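Local coordinates for FACT complex subunit SPT16 (Ashbya gossypii, PDB 6A8M), which probably acts within the FACT complex as a histone chaperone that reorganizes nucleosomes, this chain being its N-terminal, peptidase-like part, at residues 15-23 against 67-75; 261-270 against 277-288. All coordinates share one frame; numbering follows the deposited sequence.

Interaction 1: 15-23 against 67-75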
ATOM      1  N   ARG A  15      -8.209   8.068 -15.342  1.00 18.01           N
ATOM      2  CA  ARG A  15      -8.435   6.975 -14.400  1.00 16.37           C
ATOM      3  C   ARG A  15      -9.917   6.649 -14.276  1.00 16.57           C
ATOM      4  O   ARG A  15     -10.297   5.474 -14.197  1.00 15.97           O
ATOM      5  CB  ARG A  15      -7.818   7.330 -13.040  1.00 17.70           C
ATOM      6  CG  ARG A  15      -6.289   7.459 -13.133  1.00 17.24           C
ATOM      7  CD  ARG A  15      -5.622   7.766 -11.809  1.00 14.58           C
ATOM      8  NE  ARG A  15      -4.169   7.957 -11.956  1.00 14.78           N
ATOM      9  CZ  ARG A  15      -3.371   8.428 -11.002  1.00 15.69           C
ATOM     10  NH1 ARG A  15      -3.870   8.782  -9.825  1.00 17.19           N
ATOM     11  NH2 ARG A  15      -2.065   8.600 -11.242  1.00 15.22           N
ATOM     12  N   LEU A  16     -10.763   7.678 -14.258  1.00 16.50           N
ATOM     13  CA  LEU A  16     -12.206   7.449 -14.247  1.00 16.34           C
ATOM     14  C   LEU A  16     -12.664   6.744 -15.513  1.00 17.21           C
ATOM     15  O   LEU A  16     -13.475   5.814 -15.450  1.00 18.03           O
ATOM     16  CB  LEU A  16     -12.962   8.764 -14.075  1.00 15.85           C
ATOM     17  CG  LEU A  16     -14.485   8.577 -14.001  1.00 16.98           C
ATOM     18  CD1 LEU A  16     -14.833   7.657 -12.823  1.00 16.91           C
ATOM     19  CD2 LEU A  16     -15.204   9.913 -13.855  1.00 16.67           C
ATOM     20  N   LEU A  17     -12.140   7.153 -16.677  1.00 18.20           N
ATOM     21  CA  LEU A  17     -12.510   6.476 -17.917  1.00 17.77           C
ATOM     22  C   LEU A  17     -11.959   5.054 -17.962  1.00 16.96           C
ATOM     23  O   LEU A  17     -12.637   4.143 -18.450  1.00 19.46           O
ATOM     24  CB  LEU A  17     -12.037   7.281 -19.125  1.00 18.72           C
ATOM     25  CG  LEU A  17     -12.776   8.607 -19.326  1.00 20.63           C
ATOM     26  CD1 LEU A  17     -12.329   9.251 -20.616  1.00 25.64           C
ATOM     27  CD2 LEU A  17     -14.276   8.381 -19.330  1.00 24.80           C
ATOM     28  N   ALA A  18     -10.753   4.831 -17.425  1.00 16.57           N
ATOM     29  CA  ALA A  18     -10.248   3.457 -17.323  1.00 17.79           C
ATOM     30  C   ALA A  18     -11.167   2.589 -16.478  1.00 17.73           C
ATOM     31  O   ALA A  18     -11.441   1.435 -16.829  1.00 17.42           O
ATOM     32  CB  ALA A  18      -8.833   3.441 -16.749  1.00 18.69           C
ATOM     33  N   LEU A  19     -11.683   3.142 -15.374  1.00 18.67           N
ATOM     34  CA  LEU A  19     -12.621   2.411 -14.522  1.00 18.47           C
ATOM     35  C   LEU A  19     -13.921   2.112 -15.253  1.00 18.67           C
ATOM     36  O   LEU A  19     -14.453   0.998 -15.171  1.00 20.18           O
ATOM     37  CB  LEU A  19     -12.895   3.229 -13.257  1.00 17.30           C
ATOM     38  CG  LEU A  19     -13.925   2.703 -12.265  1.00 17.92           C
ATOM     39  CD1 LEU A  19     -13.517   1.353 -11.677  1.00 17.24           C
ATOM     40  CD2 LEU A  19     -14.097   3.735 -11.159  1.00 16.05           C
ATOM     41  N   ARG A  20     -14.456   3.105 -15.964  1.00 17.23           N
ATOM     42  CA  ARG A  20     -15.632   2.890 -16.800  1.00 19.91           C
ATOM     43  C   ARG A  20     -15.388   1.767 -17.799  1.00 19.66           C
ATOM     44  O   ARG A  20     -16.212   0.860 -17.948  1.00 23.13           O
ATOM     45  CB  ARG A  20     -15.978   4.191 -17.532  1.00 19.41           C
ATOM     46  CG  ARG A  20     -17.307   4.188 -18.255  1.00 23.68           C
ATOM     47  CD  ARG A  20     -17.184   3.700 -19.668  1.00 30.15           C
ATOM     48  NE  ARG A  20     -16.283   4.537 -20.449  1.00 35.56           N
ATOM     49  CZ  ARG A  20     -16.674   5.321 -21.451  1.00 39.82           C
ATOM     50  NH1 ARG A  20     -17.959   5.375 -21.794  1.00 41.73           N
ATOM     51  NH2 ARG A  20     -15.780   6.044 -22.116  1.00 39.47           N
ATOM     52  N   ASP A  21     -14.250   1.815 -18.492  1.00 21.27           N
ATOM     53  CA  ASP A  21     -13.973   0.820 -19.526  1.00 26.02           C
ATOM     54  C   ASP A  21     -13.874  -0.584 -18.948  1.00 26.32           C
ATOM     55  O   ASP A  21     -14.344  -1.547 -19.564  1.00 25.61           O
ATOM     56  CB  ASP A  21     -12.692   1.191 -20.267  1.00 27.23           C
ATOM     57  CG  ASP A  21     -12.855   2.444 -21.090  1.00 28.93           C
ATOM     58  OD1 ASP A  21     -14.018   2.789 -21.383  1.00 29.42           O
ATOM     59  OD2 ASP A  21     -11.839   3.079 -21.428  1.00 30.54           O
ATOM     60  N   ARG A  22     -13.306  -0.720 -17.748  1.00 26.65           N
ATOM     61  CA  ARG A  22     -12.919  -2.037 -17.255  1.00 29.29           C
ATOM     62  C   ARG A  22     -13.964  -2.707 -16.374  1.00 26.93           C
ATOM     63  O   ARG A  22     -14.004  -3.945 -16.325  1.00 26.36           O
ATOM     64  CB  ARG A  22     -11.598  -1.944 -16.484  1.00 33.37           C
ATOM     65  CG  ARG A  22     -10.932  -3.291 -16.221  1.00 40.30           C
ATOM     66  CD  ARG A  22     -10.011  -3.689 -17.369  1.00 45.15           C
ATOM     67  NE  ARG A  22      -8.716  -3.010 -17.272  1.00 47.72           N
ATOM     68  CZ  ARG A  22      -7.723  -3.400 -16.469  1.00 48.22           C
ATOM     69  NH1 ARG A  22      -6.576  -2.726 -16.443  1.00 48.27           N
ATOM     70  NH2 ARG A  22      -7.870  -4.467 -15.692  1.00 47.01           N
ATOM     71  N   PHE A  23     -14.834  -1.940 -15.687  1.00 23.15           N
ATOM     72  CA  PHE A  23     -15.640  -2.582 -14.654  1.00 21.20           C
ATOM     73  C   PHE A  23     -16.666  -3.604 -15.166  1.00 22.31           C
ATOM     74  O   PHE A  23     -16.911  -4.584 -14.458  1.00 22.60           O
ATOM     75  CB  PHE A  23     -16.307  -1.526 -13.734  1.00 18.89           C
ATOM     76  CG  PHE A  23     -17.624  -0.954 -14.232  1.00 19.43           C
ATOM     77  CD1 PHE A  23     -18.809  -1.689 -14.170  1.00 19.04           C
ATOM     78  CD2 PHE A  23     -17.690   0.349 -14.699  1.00 18.66           C
ATOM     79  CE1 PHE A  23     -20.008  -1.169 -14.608  1.00 21.19           C
ATOM     80  CE2 PHE A  23     -18.898   0.881 -15.152  1.00 18.66           C
ATOM     81  CZ  PHE A  23     -20.059   0.127 -15.099  1.00 22.84           C
ATOM     82  N   ALA A  67     -20.916   6.983  -8.047  1.00 15.17           N
ATOM     83  CA  ALA A  67     -21.465   5.847  -8.768  1.00 15.66           C
ATOM     84  C   ALA A  67     -21.048   5.938 -10.224  1.00 16.18           C
ATOM     85  O   ALA A  67     -21.018   7.030 -10.795  1.00 15.57           O
ATOM     86  CB  ALA A  67     -22.986   5.790  -8.661  1.00 16.02           C
ATOM     87  N   VAL A  68     -20.719   4.790 -10.818  1.00 15.93           N
ATOM     88  CA  VAL A  68     -20.155   4.744 -12.166  1.00 15.28           C
ATOM     89  C   VAL A  68     -21.039   3.877 -13.050  1.00 17.30           C
ATOM     90  O   VAL A  68     -21.498   2.812 -12.626  1.00 17.17           O
ATOM     91  CB  VAL A  68     -18.709   4.198 -12.176  1.00 14.46           C
ATOM     92  CG1 VAL A  68     -18.120   4.392 -13.550  1.00 14.69           C
ATOM     93  CG2 VAL A  68     -17.827   4.911 -11.101  1.00 16.79           C
ATOM     94  N   PHE A  69     -21.268   4.341 -14.282  1.00 18.15           N
ATOM     95  CA  PHE A  69     -22.101   3.664 -15.272  1.00 21.92           C
ATOM     96  C   PHE A  69     -21.394   3.707 -16.623  1.00 21.67           C
ATOM     97  O   PHE A  69     -20.418   4.438 -16.809  1.00 22.76           O
ATOM     98  CB  PHE A  69     -23.482   4.330 -15.400  1.00 19.97           C
ATOM     99  CG  PHE A  69     -24.172   4.556 -14.092  1.00 19.98           C
ATOM    100  CD1 PHE A  69     -23.920   5.690 -13.337  1.00 18.04           C
ATOM    101  CD2 PHE A  69     -25.103   3.641 -13.626  1.00 21.39           C
ATOM    102  CE1 PHE A  69     -24.556   5.885 -12.124  1.00 18.22           C
ATOM    103  CE2 PHE A  69     -25.744   3.839 -12.429  1.00 21.49           C
ATOM    104  CZ  PHE A  69     -25.475   4.953 -11.673  1.00 19.50           C
ATOM    105  N   LYS A  70     -21.918   2.947 -17.595  1.00 21.48           N
ATOM    106  CA  LYS A  70     -21.381   3.042 -18.955  1.00 22.58           C
ATOM    107  C   LYS A  70     -21.400   4.477 -19.467  1.00 23.85           C
ATOM    108  O   LYS A  70     -20.416   4.954 -20.056  1.00 25.07           O
ATOM    109  CB  LYS A  70     -22.167   2.145 -19.915  1.00 24.60           C
ATOM    110  CG  LYS A  70     -21.800   2.399 -21.394  1.00 25.76           C
ATOM    111  CD  LYS A  70     -22.505   1.474 -22.387  1.00 27.47           C
ATOM    112  CE  LYS A  70     -22.160   1.937 -23.820  1.00 29.72           C
ATOM    113  NZ  LYS A  70     -22.616   1.055 -24.928  1.00 30.47           N
ATOM    114  N   GLU A  71     -22.498   5.190 -19.251  1.00 24.53           N
ATOM    115  CA  GLU A  71     -22.695   6.478 -19.905  1.00 25.91           C
ATOM    116  C   GLU A  71     -22.400   7.668 -18.999  1.00 23.67           C
ATOM    117  O   GLU A  71     -22.561   8.816 -19.437  1.00 24.31           O
ATOM    118  CB  GLU A  71     -24.131   6.591 -20.449  1.00 32.61           C
ATOM    119  CG  GLU A  71     -24.671   5.332 -21.149  1.00 39.94           C
ATOM    120  CD  GLU A  71     -24.088   5.080 -22.543  1.00 45.18           C
ATOM    121  OE1 GLU A  71     -24.736   4.332 -23.315  1.00 47.15           O
ATOM    122  OE2 GLU A  71     -23.001   5.618 -22.873  1.00 45.80           O
ATOM    123  N   GLY A  72     -21.990   7.439 -17.757  1.00 21.55           N
ATOM    124  CA  GLY A  72     -21.726   8.567 -16.886  1.00 18.77           C
ATOM    125  C   GLY A  72     -21.367   8.171 -15.471  1.00 17.29           C
ATOM    126  O   GLY A  72     -21.133   7.000 -15.150  1.00 17.41           O
ATOM    127  N   CYS A  73     -21.309   9.200 -14.632  1.00 15.89           N
ATOM    128  CA  CYS A  73     -20.870   9.069 -13.256  1.00 15.27           C
ATOM    129  C   CYS A  73     -21.668  10.074 -12.443  1.00 15.34           C
ATOM    130  O   CYS A  73     -21.903  11.193 -12.904  1.00 17.72           O
ATOM    131  CB  CYS A  73     -19.355   9.320 -13.129  1.00 15.38           C
ATOM    132  SG  CYS A  73     -18.727   9.507 -11.454  1.00 17.58           S
ATOM    133  N   VAL A  74     -22.126   9.659 -11.264  1.00 15.23           N
ATOM    134  CA  VAL A  74     -22.816  10.547 -10.336  1.00 15.35           C
ATOM    135  C   VAL A  74     -21.929  10.694  -9.114  1.00 15.55           C
ATOM    136  O   VAL A  74     -21.474   9.692  -8.551  1.00 15.53           O
ATOM    137  CB  VAL A  74     -24.203  10.002  -9.944  1.00 16.66           C
ATOM    138  CG1 VAL A  74     -24.845  10.917  -8.895  1.00 16.08           C
ATOM    139  CG2 VAL A  74     -25.094   9.885 -11.164  1.00 18.32           C
ATOM    140  N   VAL A  75     -21.667  11.938  -8.720  1.00 15.68           N
ATOM    141  CA  VAL A  75     -20.979  12.255  -7.473  1.00 15.73           C
ATOM    142  C   VAL A  75     -21.959  13.032  -6.606  1.00 16.45           C
ATOM    143  O   VAL A  75     -22.467  14.074  -7.032  1.00 18.85           O
ATOM    144  CB  VAL A  75     -19.708  13.082  -7.725  1.00 17.16           C
ATOM    145  CG1 VAL A  75     -18.990  13.365  -6.429  1.00 17.71           C
ATOM    146  CG2 VAL A  75     -18.805  12.365  -8.717  1.00 16.66           C
TER
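Arg20 meets the 69-71 turn through a bent chain: CG lies anti to the backbone N (chi1 -170°), and bends at chi2 (-90°) and chi3 curl the chain so that CG and CD pass beside the turn carbonyls. CG comes 3.4 Å from Phe69 O, and CD 3.5 Å from Lys70 O. At the end of the chain, Arg20 NH1 donates to Lys70 O over 3.0 Å; the acceptor stands somewhat out of the guanidinium plane and the N-H...O angle is 143°, a bent bond. A second hold comes from the helix itself, where Arg20 NE and Asp21 OD1 form a salt bridge of 3.0 Å.

Next to this polar contact, toward the sheet, Val68 divides its methyls between two partners. Its CG1 lies 3.9 Å from Phe23 CE2, and its CG2 is equally far, 3.9 Å, from Leu19 CD2. The edge of the Phe23 ring is directed at the Phe69-Lys70 peptide, while Leu16 CD2 extends the apolar row to Cys73 CB at 4.3 Å.

Helix 9-22 thus packs on one face of the lobe's mixed sheet, with Leu19 and Phe23 also on Leu33; Phe69 and Val74 meet helix 113-128. Chemically, branched and aromatic carbons fill the buried part, whereas the polar bond ties the helix to a turn carbonyl at the margin, where Asp21 probably balances the arginine charge.

Interaction 2: 261-270 against 277-288; sequences IIQSGPKYDL and SETQLDGNGCIL
The Tyr268 ring has Gly265 CA over one face, 3.5 Å above its plane and offset toward the rim, while Cys286 O lies in plane at its edge. There the hydroxyl donates to Cys286 O (Tyr268 OH to O 2.7 Å) and accepts from a water that in turn accepts the N-H of Cys286. A phenylalanine in its place would probably leave Cys286 O without this donor and break the water link to Cys286 N. The Leu288 and Tyr268 side chains cross at about a right angle, Leu288 CD1 lying 3.8 Å from Tyr268 CD2; the same Leu288 CD1 is 3.6 Å from Leu270 CD2.

The Gln263 amide binds the Asp269 backbone twice: NE2 donates to a lone pair of Asp269 O, while Asp269 N reaches OE1 from above the carbonyl plane, 40° out of it. Gln263 and Leu288 form an antiparallel hydrogen-bonded pair, with Gln263 O to Leu288 N at 2.9 Å. Ser264 OG accepts Asp282 N at 2.8 Å and also bonds Asp215.

In this M24 (pita-bread) domain, strand 261-263 runs beside strand 285-295, which also pairs with strands 254-256 and 298-308. Helix 215-224 packs on Ile262, and strand 412-424 meets Tyr268, Leu270 and Cys286.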
ATOM      1  N   ILE A 261       8.552  -1.377  12.905  1.00 13.08           N
ATOM      2  CA  ILE A 261       8.606  -2.656  13.593  1.00 12.78           C
ATOM      3  C   ILE A 261      10.063  -2.957  13.912  1.00 13.30           C
ATOM      4  O   ILE A 261      10.903  -2.992  13.002  1.00 15.02           O
ATOM      5  CB  ILE A 261       8.017  -3.792  12.743  1.00 15.25           C
ATOM      6  CG1 ILE A 261       6.544  -3.516  12.395  1.00 14.65           C
ATOM      7  CG2 ILE A 261       8.175  -5.130  13.478  1.00 15.21           C
ATOM      8  CD1 ILE A 261       5.978  -4.425  11.293  1.00 14.09           C
ATOM      9  N   ILE A 262      10.355  -3.191  15.186  1.00 13.10           N
ATOM     10  CA  ILE A 262      11.634  -3.721  15.639  1.00 14.19           C
ATOM     11  C   ILE A 262      11.359  -4.999  16.429  1.00 14.41           C
ATOM     12  O   ILE A 262      10.448  -5.034  17.267  1.00 14.73           O
ATOM     13  CB  ILE A 262      12.405  -2.698  16.495  1.00 14.39           C
ATOM     14  CG1 ILE A 262      12.700  -1.439  15.663  1.00 16.01           C
ATOM     15  CG2 ILE A 262      13.715  -3.278  17.076  1.00 15.49           C
ATOM     16  CD1 ILE A 262      13.321  -0.330  16.501  1.00 14.49           C
ATOM     17  N   GLN A 263      12.110  -6.056  16.121  1.00 14.33           N
ATOM     18  CA  GLN A 263      12.056  -7.322  16.860  1.00 14.59           C
ATOM     19  C   GLN A 263      13.490  -7.786  17.053  1.00 14.48           C
ATOM     20  O   GLN A 263      14.149  -8.186  16.087  1.00 15.95           O
ATOM     21  CB  GLN A 263      11.239  -8.383  16.109  1.00 15.55           C
ATOM     22  CG  GLN A 263       9.793  -7.994  15.891  1.00 16.08           C
ATOM     23  CD  GLN A 263       9.046  -9.006  15.058  1.00 20.15           C
ATOM     24  OE1 GLN A 263       9.626  -9.985  14.574  1.00 22.26           O
ATOM     25  NE2 GLN A 263       7.758  -8.775  14.873  1.00 18.55           N
ATOM     26  N   SER A 264      13.978  -7.741  18.289  1.00 14.05           N
ATOM     27  CA  SER A 264      15.358  -8.115  18.558  1.00 15.44           C
ATOM     28  C   SER A 264      15.505  -9.527  19.119  1.00 15.10           C
ATOM     29  O   SER A 264      16.637  -9.942  19.390  1.00 15.21           O
ATOM     30  CB  SER A 264      15.992  -7.117  19.525  1.00 15.74           C
ATOM     31  OG  SER A 264      15.315  -7.173  20.762  1.00 15.13           O
ATOM     32  N   GLY A 265      14.411 -10.271  19.299  1.00 13.45           N
ATOM     33  CA  GLY A 265      14.503 -11.608  19.833  1.00 15.58           C
ATOM     34  C   GLY A 265      14.374 -11.702  21.344  1.00 17.24           C
ATOM     35  O   GLY A 265      14.367 -10.690  22.065  1.00 16.29           O
ATOM     36  N   PRO A 266      14.292 -12.945  21.874  1.00 18.60           N
ATOM     37  CA  PRO A 266      14.487 -14.204  21.141  1.00 18.59           C
ATOM     38  C   PRO A 266      13.265 -14.683  20.322  1.00 18.10           C
ATOM     39  O   PRO A 266      13.397 -15.635  19.536  1.00 19.51           O
ATOM     40  CB  PRO A 266      14.809 -15.199  22.261  1.00 19.21           C
ATOM     41  CG  PRO A 266      13.978 -14.704  23.434  1.00 20.49           C
ATOM     42  CD  PRO A 266      14.108 -13.175  23.321  1.00 21.05           C
ATOM     43  N   LYS A 267      12.098 -14.062  20.481  1.00 18.04           N
ATOM     44  CA  LYS A 267      10.929 -14.431  19.695  1.00 17.47           C
ATOM     45  C   LYS A 267      10.673 -13.396  18.607  1.00 18.19           C
ATOM     46  O   LYS A 267      10.634 -12.189  18.878  1.00 19.49           O
ATOM     47  CB  LYS A 267       9.693 -14.582  20.574  1.00 20.31           C
ATOM     48  CG  LYS A 267       9.909 -15.560  21.729  1.00 26.41           C
ATOM     49  CD  LYS A 267      10.191 -16.969  21.220  1.00 31.79           C
ATOM     50  CE  LYS A 267      10.289 -17.957  22.383  1.00 36.90           C
ATOM     51  NZ  LYS A 267       9.079 -17.844  23.269  1.00 39.55           N
ATOM     52  N   TYR A 268      10.491 -13.867  17.379  1.00 15.51           N
ATOM     53  CA  TYR A 268      10.243 -12.997  16.242  1.00 15.17           C
ATOM     54  C   TYR A 268       8.952 -13.413  15.553  1.00 16.52           C
ATOM     55  O   TYR A 268       8.514 -14.558  15.649  1.00 15.97           O
ATOM     56  CB  TYR A 268      11.375 -13.038  15.220  1.00 14.69           C
ATOM     57  CG  TYR A 268      12.789 -12.899  15.740  1.00 14.34           C
ATOM     58  CD1 TYR A 268      13.460 -13.980  16.315  1.00 13.37           C
ATOM     59  CD2 TYR A 268      13.484 -11.703  15.590  1.00 14.33           C
ATOM     60  CE1 TYR A 268      14.778 -13.849  16.754  1.00 12.92           C
ATOM     61  CE2 TYR A 268      14.786 -11.567  16.024  1.00 14.18           C
ATOM     62  CZ  TYR A 268      15.437 -12.634  16.598  1.00 13.17           C
ATOM     63  OH  TYR A 268      16.751 -12.503  17.000  1.00 16.80           O
ATOM     64  N   ASP A 269       8.361 -12.470  14.836  1.00 18.88           N
ATOM     65  CA  ASP A 269       7.057 -12.679  14.211  1.00 21.44           C
ATOM     66  C   ASP A 269       7.108 -12.018  12.840  1.00 20.97           C
ATOM     67  O   ASP A 269       7.235 -10.797  12.743  1.00 25.18           O
ATOM     68  CB  ASP A 269       5.941 -12.107  15.093  1.00 22.78           C
ATOM     69  CG  ASP A 269       4.539 -12.386  14.548  1.00 24.70           C
ATOM     70  OD1 ASP A 269       4.395 -12.980  13.447  1.00 24.39           O
ATOM     71  OD2 ASP A 269       3.579 -12.006  15.247  1.00 25.40           O
ATOM     72  N   LEU A 270       7.050 -12.823  11.784  1.00 18.48           N
ATOM     73  CA  LEU A 270       7.119 -12.335  10.410  1.00 20.68           C
ATOM     74  C   LEU A 270       5.765 -12.332   9.717  1.00 23.82           C
ATOM     75  O   LEU A 270       5.690 -12.029   8.516  1.00 22.80           O
ATOM     76  CB  LEU A 270       8.104 -13.175   9.599  1.00 21.07           C
ATOM     77  CG  LEU A 270       9.479 -13.307  10.247  1.00 19.91           C
ATOM     78  CD1 LEU A 270      10.491 -13.986   9.329  1.00 19.25           C
ATOM     79  CD2 LEU A 270       9.948 -11.917  10.701  1.00 17.83           C
ATOM     80  N   SER A 277       8.068  -6.160  19.031  1.00 18.96           N
ATOM     81  CA  SER A 277       8.005  -6.961  20.245  1.00 20.63           C
ATOM     82  C   SER A 277       7.871  -6.047  21.457  1.00 22.03           C
ATOM     83  O   SER A 277       8.285  -4.888  21.434  1.00 25.66           O
ATOM     84  CB  SER A 277       9.258  -7.830  20.385  1.00 21.07           C
ATOM     85  OG  SER A 277       9.469  -8.619  19.230  1.00 23.00           O
ATOM     86  N   GLU A 278       7.297  -6.590  22.532  1.00 20.97           N
ATOM     87  CA  GLU A 278       7.133  -5.870  23.790  1.00 22.60           C
ATOM     88  C   GLU A 278       8.253  -6.156  24.786  1.00 24.64           C
ATOM     89  O   GLU A 278       8.214  -5.657  25.925  1.00 27.22           O
ATOM     90  CB  GLU A 278       5.776  -6.232  24.423  1.00 25.63           C
ATOM     91  CG  GLU A 278       4.584  -5.897  23.543  1.00 27.90           C
ATOM     92  CD  GLU A 278       4.395  -4.395  23.372  1.00 29.11           C
ATOM     93  OE1 GLU A 278       4.867  -3.635  24.239  1.00 29.53           O
ATOM     94  OE2 GLU A 278       3.775  -3.976  22.374  1.00 29.36           O
ATOM     95  N   THR A 279       9.239  -6.957  24.398  1.00 22.59           N
ATOM     96  CA  THR A 279      10.276  -7.434  25.299  1.00 22.41           C
ATOM     97  C   THR A 279      11.540  -6.597  25.151  1.00 20.36           C
ATOM     98  O   THR A 279      11.716  -5.861  24.180  1.00 21.35           O
ATOM     99  CB  THR A 279      10.583  -8.907  25.010  1.00 20.32           C
ATOM    100  OG1 THR A 279      10.857  -9.050  23.607  1.00 19.43           O
ATOM    101  CG2 THR A 279       9.366  -9.772  25.352  1.00 20.59           C
ATOM    102  N   GLN A 280      12.440  -6.753  26.125  1.00 21.04           N
ATOM    103  CA  GLN A 280      13.689  -5.996  26.168  1.00 21.13           C
ATOM    104  C   GLN A 280      14.484  -6.114  24.870  1.00 20.84           C
ATOM    105  O   GLN A 280      14.535  -7.172  24.236  1.00 18.75           O
ATOM    106  CB  GLN A 280      14.548  -6.475  27.341  1.00 25.28           C
ATOM    107  CG  GLN A 280      16.027  -6.090  27.249  1.00 30.74           C
ATOM    108  CD  GLN A 280      16.297  -4.618  27.531  1.00 34.34           C
ATOM    109  OE1 GLN A 280      15.531  -3.946  28.246  1.00 36.00           O
ATOM    110  NE2 GLN A 280      17.385  -4.102  26.955  1.00 31.62           N
ATOM    111  N   LEU A 281      15.075  -4.997  24.460  1.00 19.99           N
ATOM    112  CA  LEU A 281      15.992  -5.004  23.330  1.00 19.87           C
ATOM    113  C   LEU A 281      17.143  -5.966  23.617  1.00 21.80           C
ATOM    114  O   LEU A 281      17.830  -5.838  24.633  1.00 24.66           O
ATOM    115  CB  LEU A 281      16.514  -3.588  23.091  1.00 20.78           C
ATOM    116  CG  LEU A 281      17.628  -3.361  22.072  1.00 22.16           C
ATOM    117  CD1 LEU A 281      17.192  -3.817  20.713  1.00 20.82           C
ATOM    118  CD2 LEU A 281      17.966  -1.880  22.045  1.00 24.49           C
ATOM    119  N   ASP A 282      17.320  -6.957  22.751  1.00 20.62           N
ATOM    120  CA  ASP A 282      18.359  -7.965  22.935  1.00 23.59           C
ATOM    121  C   ASP A 282      19.516  -7.612  22.016  1.00 23.38           C
ATOM    122  O   ASP A 282      19.450  -7.838  20.806  1.00 24.34           O
ATOM    123  CB  ASP A 282      17.828  -9.366  22.657  1.00 24.54           C
ATOM    124  CG  ASP A 282      18.907 -10.420  22.818  1.00 27.00           C
ATOM    125  OD1 ASP A 282      19.643 -10.337  23.811  1.00 29.23           O
ATOM    126  OD2 ASP A 282      19.035 -11.305  21.951  1.00 28.22           O
ATOM    127  N   GLY A 283      20.580  -7.062  22.597  1.00 23.80           N
ATOM    128  CA  GLY A 283      21.711  -6.573  21.822  1.00 24.29           C
ATOM    129  C   GLY A 283      22.708  -7.650  21.452  1.00 23.71           C
ATOM    130  O   GLY A 283      23.893  -7.539  21.762  1.00 25.48           O
ATOM    131  N   ASN A 284      22.236  -8.696  20.784  1.00 22.53           N
ATOM    132  CA  ASN A 284      23.068  -9.807  20.352  1.00 23.56           C
ATOM    133  C   ASN A 284      22.398 -10.472  19.164  1.00 20.38           C
ATOM    134  O   ASN A 284      21.173 -10.439  19.041  1.00 19.26           O
ATOM    135  CB  ASN A 284      23.261 -10.846  21.454  1.00 30.76           C
ATOM    136  CG  ASN A 284      24.588 -10.716  22.131  1.00 38.91           C
ATOM    137  OD1 ASN A 284      25.638 -10.956  21.521  1.00 42.24           O
ATOM    138  ND2 ASN A 284      24.561 -10.329  23.402  1.00 40.76           N
ATOM    139  N   GLY A 285      23.210 -11.094  18.313  1.00 19.74           N
ATOM    140  CA  GLY A 285      22.652 -11.906  17.235  1.00 18.94           C
ATOM    141  C   GLY A 285      21.916 -11.066  16.207  1.00 17.61           C
ATOM    142  O   GLY A 285      22.427 -10.045  15.738  1.00 20.06           O
ATOM    143  N   CYS A 286      20.701 -11.486  15.835  1.00 15.60           N
ATOM    144  CA  CYS A 286      19.936 -10.811  14.789  1.00 14.49           C
ATOM    145  C   CYS A 286      18.862  -9.883  15.365  1.00 16.45           C
ATOM    146  O   CYS A 286      18.144 -10.240  16.310  1.00 16.04           O
ATOM    147  CB  CYS A 286      19.284 -11.832  13.847  1.00 15.77           C
ATOM    148  SG  CYS A 286      20.475 -12.896  13.000  1.00 17.85           S
ATOM    149  N   ILE A 287      18.761  -8.684  14.788  1.00 16.50           N
ATOM    150  CA  ILE A 287      17.720  -7.720  15.129  1.00 14.32           C
ATOM    151  C   ILE A 287      17.023  -7.295  13.842  1.00 12.32           C
ATOM    152  O   ILE A 287      17.685  -6.882  12.880  1.00 14.03           O
ATOM    153  CB  ILE A 287      18.298  -6.502  15.865  1.00 14.41           C
ATOM    154  CG1 ILE A 287      19.020  -6.984  17.128  1.00 14.28           C
ATOM    155  CG2 ILE A 287      17.193  -5.471  16.159  1.00 13.14           C
ATOM    156  CD1 ILE A 287      19.770  -5.899  17.854  1.00 13.83           C
ATOM    157  N   LEU A 288      15.697  -7.414  13.817  1.00 11.93           N
ATOM    158  CA  LEU A 288      14.906  -7.111  12.634  1.00 12.35           C
ATOM    159  C   LEU A 288      14.295  -5.723  12.748  1.00 13.56           C
ATOM    160  O   LEU A 288      13.744  -5.353  13.793  1.00 13.57           O
ATOM    161  CB  LEU A 288      13.784  -8.130  12.445  1.00 14.68           C
ATOM    162  CG  LEU A 288      14.184  -9.612  12.463  1.00 15.37           C
ATOM    163  CD1 LEU A 288      12.963 -10.446  12.094  1.00 15.53           C
ATOM    164  CD2 LEU A 288      15.347  -9.921  11.544  1.00 14.98           C
TER
HETATM  165  O   HOH W   1      18.801 -11.217  19.198  1.00 13.96           O
HETATM  166  O   HOH W   2      12.972  -8.333  22.057  1.00 14.51           O
HETATM  167  O   HOH W   3      14.347  -9.963  24.702  1.00 18.15           O
HETATM  168  O   HOH W   4      11.595  -9.872  19.911  1.00 18.53           O
HETATM  169  O   HOH W   5      10.910 -11.867  22.486  1.00 14.93           O
HETATM  170  O   HOH W   6      19.628 -13.490  17.742  1.00 18.31           O

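How the interactions relate
Interactions 1 and 2 share no helix or strand: their centres are 48 Å apart, their nearest atoms about 27 Å, and they lie on opposite sides of the chain's centre, one in the N-terminal lobe and the other in the M24 domain. Most touching residues of interaction 1 are buried, consistent with a helix laid on a sheet; exposure is confined to its polar end, where Lys70 is exposed and Arg20 partly so. Interaction 2 is partly buried, yet buries more area (644 against 347 Å²), because a strand pair and the loops beyond it fold together. Accordingly, 15-23 against 67-75 has one direct hydrogen bond, whereas 261-270 against 277-288 has five, supplemented by bridging waters.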